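Local coordinates for lipoprotein (Leptospira interrogans serogroup Icterohaemorrhagiae serovar copenhageni, PDB 6OE6) that is of unknown function but probably serves as a membrane-attached lipoprotein whose folded domain packs two beta sheets against each other, at residues Leu46-Asp51 with Glu125-Thr131; Gly80-Met84 with Gly108-Leu112; Glu66-Val72 with Asp85-Pro91. One frame throughout, in Å; residues are numbered along the deposited sequence.

Contact 1 (Leu46-Asp51 with Glu125-Thr131); sequences LIFPDD and EFLVRST
Phe48 and Phe126 meet in the tight half of this contact, where the short edge strand 47-49 lies parallel to the end of strand 119-129. Their rings are inclined at 47°, and the closest approach is Phe48 CD2 to Phe126 CD1 at 3.7 Å. Backbone pairing sets Leu46 CB and Phe126 CB 3.6 Å apart, while the Phe126 torsion (CG between N and carbonyl carbon, chi1 62°) swings CD1 to Phe48 CD2. Large apolar groups suit this buried face: Trp18, Leu20 and Ile54 of the other sheet pack on it, closing the core of a beta sandwich. The backbones are knitted in parallel register. Leu127 N donates to Leu46 O (2.9 Å), Phe48 N returns a bond to Leu127 O (2.8 Å), and Arg129 N reaches Phe48 O (2.9 Å). Pro49, which has no N-H to give, fits where its nitrogen is not called on by this ladder. The reverse face is looser: Ile47 CG2 lies alongside the aliphatic chain of Arg129, touching CD at 3.8 Å, while the guanidinium goes on to Thr133 O and Glu147. Beyond the strands, packing gives way to exposed, poorly ordered Thr131, whose OG1 makes a weak hydrogen bond to Asp50 OD1 (3.4 Å). Backbone bonds and a greasy inner face therefore appear to do most of the holding, with the polar end adding little.

Contact 2 (Gly80-Met84 with Gly108-Leu112); sequences GYNEM and GKYLL
The Tyr81 ring carries Leu111 on one face: CB stands 3.7 Å from the ring centroid and 14° off its normal, a CH-pi contact. At the edge of the same ring lies Lys109 O, and Phe77 meets it edge-to-face. The Tyr110 ring takes Met84 SD at its edge, 5.0 Å from the centroid and in the ring plane, a Met-aromatic contact. All this belongs to the mixed sheet of a beta sandwich, in which strands 81-89 and 108-116 are not neighbours but flank strand 70-77. Their local axes stay 7.9 Å apart and cross at 66°, and only side chains of 81-84 reach across, to side chains and backbone alike. A tyrosine suits position 81 because its long flat ring can reach across and lie on the next strand but one, while its hydroxyl finds Glu125 on strand 119-129. The backbone presents Leu111 CB to the face, and CG anti to N (chi1 177°) lets CD2 reach the ring's CD2 side. On the sheet's other face the flexible thioether of Met84, bent at its last torsion, curls to the rim of Tyr110, whose own hydroxyl bonds to Ser106 O. Asn82, between these two contacts, belongs with Leu79 to a sodium site. Tyr81 OH also rests on the methylenes of Lys109, with CG 3.3 Å and CE 3.5 Å from that oxygen.

Contact 3 (Glu66-Val72 with Asp85-Pro91); sequences ESAETYV and DVLRKRP. With FMT (formic acid), chain D.
This is an antiparallel pairing between the two arms of the hairpin formed by strands 70-77 and 81-89, at the end away from its turn and on the outer margin of the mixed sheet. Val72 and Leu87 form a hydrogen-bonded pair: Leu87 N gives to Val72 O at 2.9 Å, and Val72 N to Leu87 O at 3.0 Å. One step further, Lys89 N donates almost straight (175°) to Thr70 O, although it sits above that carbonyl's plane. Tyr71 and Arg88 are the non-hydrogen-bonded pair between, and their side chains share a face. The Arg88 chain runs extended from CG to NE across the tyrosine, its CG over the ring and its CB 3.7 Å from Tyr71 CE1. The guanidinium then lies nearly parallel to the ring, with Tyr71 OH over its face. A long aliphatic chain fits this exposed place, covering the ring and leaving its charged end at the surface, near the carboxylate of Glu69. Arg88 NE, with Thr70 N, also donates to a water that bonds to Lys89 O.

Val72, by contrast, faces the interior of the sandwich, meeting Leu112 on its own sheet and Ile98 and Tyr56 on the other. Lys89 holds CG anti to its carbonyl carbon, which lays it on Val72 CG1 (4.0 Å); bends at the second and third torsions (-61° and -77°) then carry NZ to Glu99 O and to a formic acid, probably from the crystallisation liquor. NZ donates to O2 of the formic acid at 3.1 Å, and Leu87 CD2 touches its carbon. Past the strands, Pro91 CG packs on Thr70 OG1 (3.4 Å), a hydroxyl weakly bonded to Ala68 O, and the methylenes of Glu66 and Arg90 lie together, CG to CG at 3.6 Å.

Overall arrangement
All three contacts lie on the mixed sheet, ordered 47-49, 119-129, 108-116, 70-77, 81-89. Contact 1 closes one margin, contact 3 the other, and contact 2 reaches across strand 70-77 between them. Contacts 1 and 3 have centres about 25 Å apart, on opposite sides of the chain's centre, and do not touch. Contact 2 is about 13 Å from contact 1 and 19 Å from contact 3, centre to centre, and touches both: Tyr81 with Glu125, Leu112 with Val72. Along the chain, contact 1 brackets the others, while the segments of contacts 2 and 3 alternate. Early and late parts of the chain thus share one continuous sheet.

Contact 1 (Leu46-Asp51 with Glu125-Thr131)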
# COMPACT_ATOMS: atom_id res chain seq x y z
N LEU A 46 6.49 4.62 5.57
CA LEU A 46 5.95 3.28 5.70
C LEU A 46 7.04 2.25 5.39
O LEU A 46 7.59 2.22 4.27
CB LEU A 46 4.75 3.10 4.79
CG LEU A 46 3.55 4.02 5.05
CD1 LEU A 46 2.52 3.79 3.94
CD2 LEU A 46 2.93 3.71 6.41
N ILE A 47 7.37 1.44 6.40
CA ILE A 47 8.43 0.43 6.32
C ILE A 47 7.87 -0.86 6.88
O ILE A 47 7.63 -0.97 8.09
CB ILE A 47 9.69 0.85 7.09
CG1 ILE A 47 10.24 2.17 6.54
CG2 ILE A 47 10.73 -0.25 7.05
CD1 ILE A 47 11.39 2.69 7.36
N PHE A 48 7.64 -1.84 6.02
CA PHE A 48 6.99 -3.10 6.37
C PHE A 48 7.97 -4.27 6.23
O PHE A 48 8.87 -4.25 5.38
CB PHE A 48 5.77 -3.34 5.47
CG PHE A 48 4.72 -2.23 5.53
CD1 PHE A 48 4.35 -1.67 6.74
CD2 PHE A 48 4.09 -1.79 4.37
CE1 PHE A 48 3.39 -0.66 6.80
CE2 PHE A 48 3.13 -0.79 4.43
CZ PHE A 48 2.78 -0.22 5.64
N PRO A 49 7.82 -5.30 7.05
CA PRO A 49 8.68 -6.48 6.93
C PRO A 49 8.18 -7.37 5.80
O PRO A 49 7.07 -7.22 5.31
CB PRO A 49 8.50 -7.16 8.29
CG PRO A 49 7.06 -6.86 8.62
CD PRO A 49 6.82 -5.45 8.12
N ASP A 50 9.02 -8.34 5.42
CA ASP A 50 8.69 -9.25 4.33
C ASP A 50 8.02 -10.53 4.82
O ASP A 50 7.81 -11.46 4.02
CB ASP A 50 9.95 -9.60 3.53
CG ASP A 50 10.90 -10.56 4.26
OD1 ASP A 50 10.82 -10.73 5.50
OD2 ASP A 50 11.74 -11.17 3.57
N ASP A 51 7.68 -10.62 6.10
CA ASP A 51 7.13 -11.86 6.63
C ASP A 51 5.74 -11.68 7.24
O ASP A 51 5.28 -12.57 7.98
CB ASP A 51 8.10 -12.48 7.64
CG ASP A 51 8.32 -11.62 8.87
OD1 ASP A 51 7.82 -10.48 8.93
OD2 ASP A 51 9.00 -12.11 9.81
N GLU A 125 3.66 5.52 -1.21
CA GLU A 125 4.84 4.66 -1.27
C GLU A 125 5.05 3.90 0.04
O GLU A 125 4.77 4.43 1.13
CB GLU A 125 6.09 5.48 -1.58
CG GLU A 125 6.07 6.14 -2.94
CD GLU A 125 7.28 7.03 -3.16
OE1 GLU A 125 7.36 8.11 -2.53
OE2 GLU A 125 8.15 6.64 -3.95
N PHE A 126 5.60 2.69 -0.06
CA PHE A 126 6.07 1.97 1.12
C PHE A 126 7.28 1.10 0.77
O PHE A 126 7.50 0.76 -0.38
CB PHE A 126 4.94 1.14 1.77
CG PHE A 126 4.36 0.06 0.89
CD1 PHE A 126 4.96 -1.19 0.84
CD2 PHE A 126 3.17 0.25 0.16
CE1 PHE A 126 4.41 -2.23 0.04
CE2 PHE A 126 2.60 -0.78 -0.61
CZ PHE A 126 3.23 -2.01 -0.68
N LEU A 127 8.09 0.79 1.79
CA LEU A 127 9.23 -0.11 1.65
C LEU A 127 8.88 -1.46 2.26
O LEU A 127 8.17 -1.52 3.26
CB LEU A 127 10.46 0.44 2.38
CG LEU A 127 11.04 1.74 1.89
CD1 LEU A 127 12.27 2.08 2.74
CD2 LEU A 127 11.41 1.61 0.44
N VAL A 128 9.40 -2.54 1.64
CA VAL A 128 9.40 -3.90 2.22
C VAL A 128 10.85 -4.28 2.49
O VAL A 128 11.69 -4.20 1.59
CB VAL A 128 8.74 -4.92 1.29
CG1 VAL A 128 8.81 -6.33 1.91
CG2 VAL A 128 7.30 -4.53 1.01
N ARG A 129 11.15 -4.69 3.72
CA ARG A 129 12.53 -5.02 4.06
C ARG A 129 12.66 -6.44 4.59
O ARG A 129 11.73 -6.98 5.19
CB ARG A 129 13.08 -4.05 5.11
CG ARG A 129 13.18 -2.65 4.56
CD ARG A 129 13.91 -1.76 5.52
NE ARG A 129 15.31 -2.14 5.71
CZ ARG A 129 15.79 -2.69 6.82
NH1 ARG A 129 14.99 -2.95 7.85
NH2 ARG A 129 17.08 -2.99 6.90
N SER A 130 13.82 -7.04 4.34
CA SER A 130 14.15 -8.32 4.94
C SER A 130 14.23 -8.18 6.45
O SER A 130 14.86 -7.26 6.97
CB SER A 130 15.48 -8.85 4.40
OG SER A 130 15.32 -9.50 3.16
N THR A 131 13.58 -9.10 7.16
CA THR A 131 13.58 -9.10 8.61
C THR A 131 14.98 -9.40 9.16
O THR A 131 15.21 -10.48 9.72
CB THR A 131 12.56 -10.11 9.15
OG1 THR A 131 12.55 -11.28 8.33
CG2 THR A 131 11.17 -9.50 9.13
O HOH W 1 5.78 6.10 2.93

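Contact 2 (Gly80-Met84 with Gly108-Leu112)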
# COMPACT_ATOMS: atom_id res chain seq x y z
N GLY A 80 13.32 3.17 -11.84
CA GLY A 80 12.02 3.82 -11.70
C GLY A 80 10.94 2.79 -11.44
O GLY A 80 11.17 1.58 -11.44
N TYR A 81 9.72 3.28 -11.19
CA TYR A 81 8.62 2.38 -10.88
C TYR A 81 8.12 1.67 -12.12
O TYR A 81 7.96 2.28 -13.18
CB TYR A 81 7.46 3.15 -10.25
CG TYR A 81 7.70 3.46 -8.80
CD1 TYR A 81 7.71 2.43 -7.87
CD2 TYR A 81 7.89 4.75 -8.35
CE1 TYR A 81 7.95 2.69 -6.53
CE2 TYR A 81 8.10 5.03 -7.01
CZ TYR A 81 8.10 3.97 -6.10
OH TYR A 81 8.33 4.23 -4.77
N ASN A 82 7.84 0.37 -11.98
CA ASN A 82 7.27 -0.44 -13.06
C ASN A 82 6.01 -1.08 -12.52
O ASN A 82 6.04 -1.70 -11.45
CB ASN A 82 8.23 -1.52 -13.54
CG ASN A 82 9.56 -0.96 -14.00
OD1 ASN A 82 10.62 -1.43 -13.59
ND2 ASN A 82 9.50 0.06 -14.83
N GLU A 83 4.91 -0.94 -13.27
CA GLU A 83 3.63 -1.47 -12.82
C GLU A 83 3.69 -2.98 -12.77
O GLU A 83 4.13 -3.63 -13.73
CB GLU A 83 2.52 -1.02 -13.77
CG GLU A 83 1.13 -1.46 -13.35
CD GLU A 83 0.08 -0.91 -14.27
OE1 GLU A 83 -0.17 -1.56 -15.30
OE2 GLU A 83 -0.47 0.17 -13.96
N MET A 84 3.23 -3.56 -11.65
CA MET A 84 3.16 -5.01 -11.54
C MET A 84 1.87 -5.54 -12.16
O MET A 84 1.88 -6.49 -12.95
CB MET A 84 3.22 -5.43 -10.06
CG MET A 84 4.53 -4.97 -9.42
SD MET A 84 4.58 -5.08 -7.64
CE MET A 84 4.28 -6.83 -7.35
N GLY A 108 11.78 -4.36 -1.28
CA GLY A 108 11.91 -3.31 -2.27
C GLY A 108 11.02 -2.13 -1.95
O GLY A 108 10.45 -2.01 -0.87
N LYS A 109 10.92 -1.24 -2.93
CA LYS A 109 10.14 -0.02 -2.79
C LYS A 109 8.94 -0.12 -3.72
O LYS A 109 9.10 -0.50 -4.88
CB LYS A 109 11.01 1.20 -3.13
CG LYS A 109 10.35 2.55 -2.79
CD LYS A 109 11.39 3.70 -2.84
CE LYS A 109 11.81 4.02 -4.27
NZ LYS A 109 12.78 5.18 -4.35
N TYR A 110 7.76 0.22 -3.21
CA TYR A 110 6.50 0.02 -3.91
C TYR A 110 5.67 1.28 -3.91
O TYR A 110 5.76 2.11 -3.00
CB TYR A 110 5.64 -1.11 -3.26
CG TYR A 110 6.34 -2.45 -3.38
CD1 TYR A 110 6.10 -3.26 -4.50
CD2 TYR A 110 7.27 -2.88 -2.42
CE1 TYR A 110 6.75 -4.46 -4.66
CE2 TYR A 110 7.91 -4.10 -2.57
CZ TYR A 110 7.63 -4.88 -3.70
OH TYR A 110 8.26 -6.09 -3.88
N LEU A 111 4.83 1.40 -4.95
CA LEU A 111 3.94 2.53 -5.16
C LEU A 111 2.56 1.97 -5.42
O LEU A 111 2.35 1.23 -6.39
CB LEU A 111 4.41 3.39 -6.35
CG LEU A 111 3.53 4.59 -6.74
CD1 LEU A 111 3.50 5.60 -5.59
CD2 LEU A 111 4.04 5.23 -8.04
N LEU A 112 1.62 2.34 -4.56
CA LEU A 112 0.23 1.89 -4.67
C LEU A 112 -0.58 3.08 -5.16
O LEU A 112 -0.52 4.15 -4.56
CB LEU A 112 -0.28 1.42 -3.30
CG LEU A 112 -1.77 1.13 -3.13
CD1 LEU A 112 -2.23 0.01 -4.09
CD2 LEU A 112 -2.00 0.71 -1.67

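Contact 3 (Glu66-Val72 with Asp85-Pro91)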
# COMPACT_ATOMS: atom_id res chain seq x y z
N GLU A 66 -20.82 1.77 -5.51
CA GLU A 66 -20.36 0.40 -5.62
C GLU A 66 -20.18 -0.03 -7.07
O GLU A 66 -19.39 -0.93 -7.36
CB GLU A 66 -21.33 -0.53 -4.88
CG GLU A 66 -21.09 -2.02 -5.04
CD GLU A 66 -21.69 -2.84 -3.92
OE1 GLU A 66 -21.90 -2.27 -2.82
OE2 GLU A 66 -21.97 -4.04 -4.13
N SER A 67 -20.90 0.61 -8.00
CA SER A 67 -20.81 0.25 -9.41
C SER A 67 -19.80 1.07 -10.20
O SER A 67 -19.56 0.77 -11.37
CB SER A 67 -22.19 0.37 -10.07
OG SER A 67 -22.57 1.73 -10.16
N ALA A 68 -19.18 2.09 -9.59
CA ALA A 68 -18.20 2.90 -10.31
C ALA A 68 -16.91 2.12 -10.51
O ALA A 68 -16.51 1.30 -9.67
CB ALA A 68 -17.91 4.20 -9.56
N GLU A 69 -16.23 2.39 -11.62
CA GLU A 69 -15.01 1.66 -11.94
C GLU A 69 -13.88 2.13 -11.03
O GLU A 69 -13.41 3.27 -11.15
CB GLU A 69 -14.63 1.86 -13.41
CG GLU A 69 -15.55 1.19 -14.40
CD GLU A 69 -14.82 0.75 -15.65
OE1 GLU A 69 -13.58 0.67 -15.61
OE2 GLU A 69 -15.49 0.49 -16.67
N THR A 70 -13.44 1.26 -10.13
CA THR A 70 -12.34 1.55 -9.22
C THR A 70 -11.24 0.52 -9.43
O THR A 70 -11.51 -0.68 -9.59
CB THR A 70 -12.81 1.55 -7.76
OG1 THR A 70 -13.95 2.39 -7.64
CG2 THR A 70 -11.74 2.07 -6.85
N TYR A 71 -9.99 0.98 -9.44
CA TYR A 71 -8.85 0.08 -9.58
C TYR A 71 -7.76 0.51 -8.61
O TYR A 71 -7.68 1.67 -8.21
CB TYR A 71 -8.25 0.10 -10.99
CG TYR A 71 -9.12 -0.53 -12.06
CD1 TYR A 71 -8.93 -1.86 -12.45
CD2 TYR A 71 -10.11 0.20 -12.69
CE1 TYR A 71 -9.72 -2.44 -13.43
CE2 TYR A 71 -10.90 -0.37 -13.66
CZ TYR A 71 -10.70 -1.69 -14.03
OH TYR A 71 -11.49 -2.27 -15.00
N VAL A 72 -6.92 -0.45 -8.23
CA VAL A 72 -5.61 -0.14 -7.67
C VAL A 72 -4.57 -0.71 -8.61
O VAL A 72 -4.82 -1.67 -9.35
CB VAL A 72 -5.42 -0.69 -6.25
CG1 VAL A 72 -6.42 -0.02 -5.30
CG2 VAL A 72 -5.58 -2.23 -6.25
N ASP A 85 0.76 -4.96 -11.74
CA ASP A 85 -0.55 -5.32 -12.28
C ASP A 85 -1.56 -4.35 -11.69
O ASP A 85 -1.23 -3.49 -10.87
CB ASP A 85 -0.95 -6.76 -11.97
CG ASP A 85 -1.65 -7.44 -13.15
OD1 ASP A 85 -1.19 -8.55 -13.51
OD2 ASP A 85 -2.61 -6.88 -13.73
N VAL A 86 -2.79 -4.48 -12.17
CA VAL A 86 -3.91 -3.71 -11.68
C VAL A 86 -4.95 -4.68 -11.16
O VAL A 86 -4.99 -5.85 -11.56
CB VAL A 86 -4.53 -2.80 -12.76
CG1 VAL A 86 -3.45 -1.95 -13.38
CG2 VAL A 86 -5.25 -3.64 -13.79
N LEU A 87 -5.81 -4.18 -10.27
CA LEU A 87 -6.87 -5.01 -9.72
C LEU A 87 -8.12 -4.16 -9.57
O LEU A 87 -8.07 -3.09 -8.95
CB LEU A 87 -6.45 -5.59 -8.37
CG LEU A 87 -7.14 -6.84 -7.84
CD1 LEU A 87 -6.77 -8.04 -8.70
CD2 LEU A 87 -6.72 -7.04 -6.40
N ARG A 88 -9.22 -4.64 -10.14
CA ARG A 88 -10.51 -3.98 -9.98
C ARG A 88 -10.99 -4.12 -8.54
O ARG A 88 -10.97 -5.22 -7.97
CB ARG A 88 -11.52 -4.60 -10.95
CG ARG A 88 -12.81 -3.81 -11.07
CD ARG A 88 -13.69 -4.37 -12.18
NE ARG A 88 -14.77 -3.46 -12.52
CZ ARG A 88 -15.68 -3.71 -13.47
NH1 ARG A 88 -15.62 -4.84 -14.17
NH2 ARG A 88 -16.63 -2.83 -13.72
N LYS A 89 -11.46 -3.02 -7.95
CA LYS A 89 -11.94 -3.02 -6.58
C LYS A 89 -13.38 -2.56 -6.53
O LYS A 89 -13.80 -1.70 -7.31
CB LYS A 89 -11.11 -2.09 -5.68
CG LYS A 89 -9.60 -2.36 -5.69
CD LYS A 89 -9.28 -3.76 -5.19
CE LYS A 89 -9.38 -3.90 -3.70
NZ LYS A 89 -8.81 -5.21 -3.21
N ARG A 90 -14.13 -3.13 -5.60
CA ARG A 90 -15.52 -2.76 -5.43
C ARG A 90 -15.67 -1.96 -4.14
O ARG A 90 -15.49 -2.52 -3.05
CB ARG A 90 -16.42 -4.00 -5.41
CG ARG A 90 -17.89 -3.67 -5.50
CD ARG A 90 -18.78 -4.85 -5.13
NE ARG A 90 -18.51 -6.03 -5.95
CZ ARG A 90 -19.01 -6.22 -7.17
NH1 ARG A 90 -19.79 -5.30 -7.72
NH2 ARG A 90 -18.73 -7.33 -7.84
N PRO A 91 -15.99 -0.68 -4.21
CA PRO A 91 -16.07 0.13 -2.98
C PRO A 91 -17.24 -0.29 -2.10
O PRO A 91 -18.28 -0.74 -2.58
CB PRO A 91 -16.26 1.55 -3.50
CG PRO A 91 -15.78 1.53 -4.92
CD PRO A 91 -16.11 0.15 -5.42
C FMT D . -5.14 -5.81 -3.43
O1 FMT D . -5.56 -6.78 -2.83
O2 FMT D . -5.71 -4.72 -3.40
O HOH W 2 -14.80 -1.53 -10.05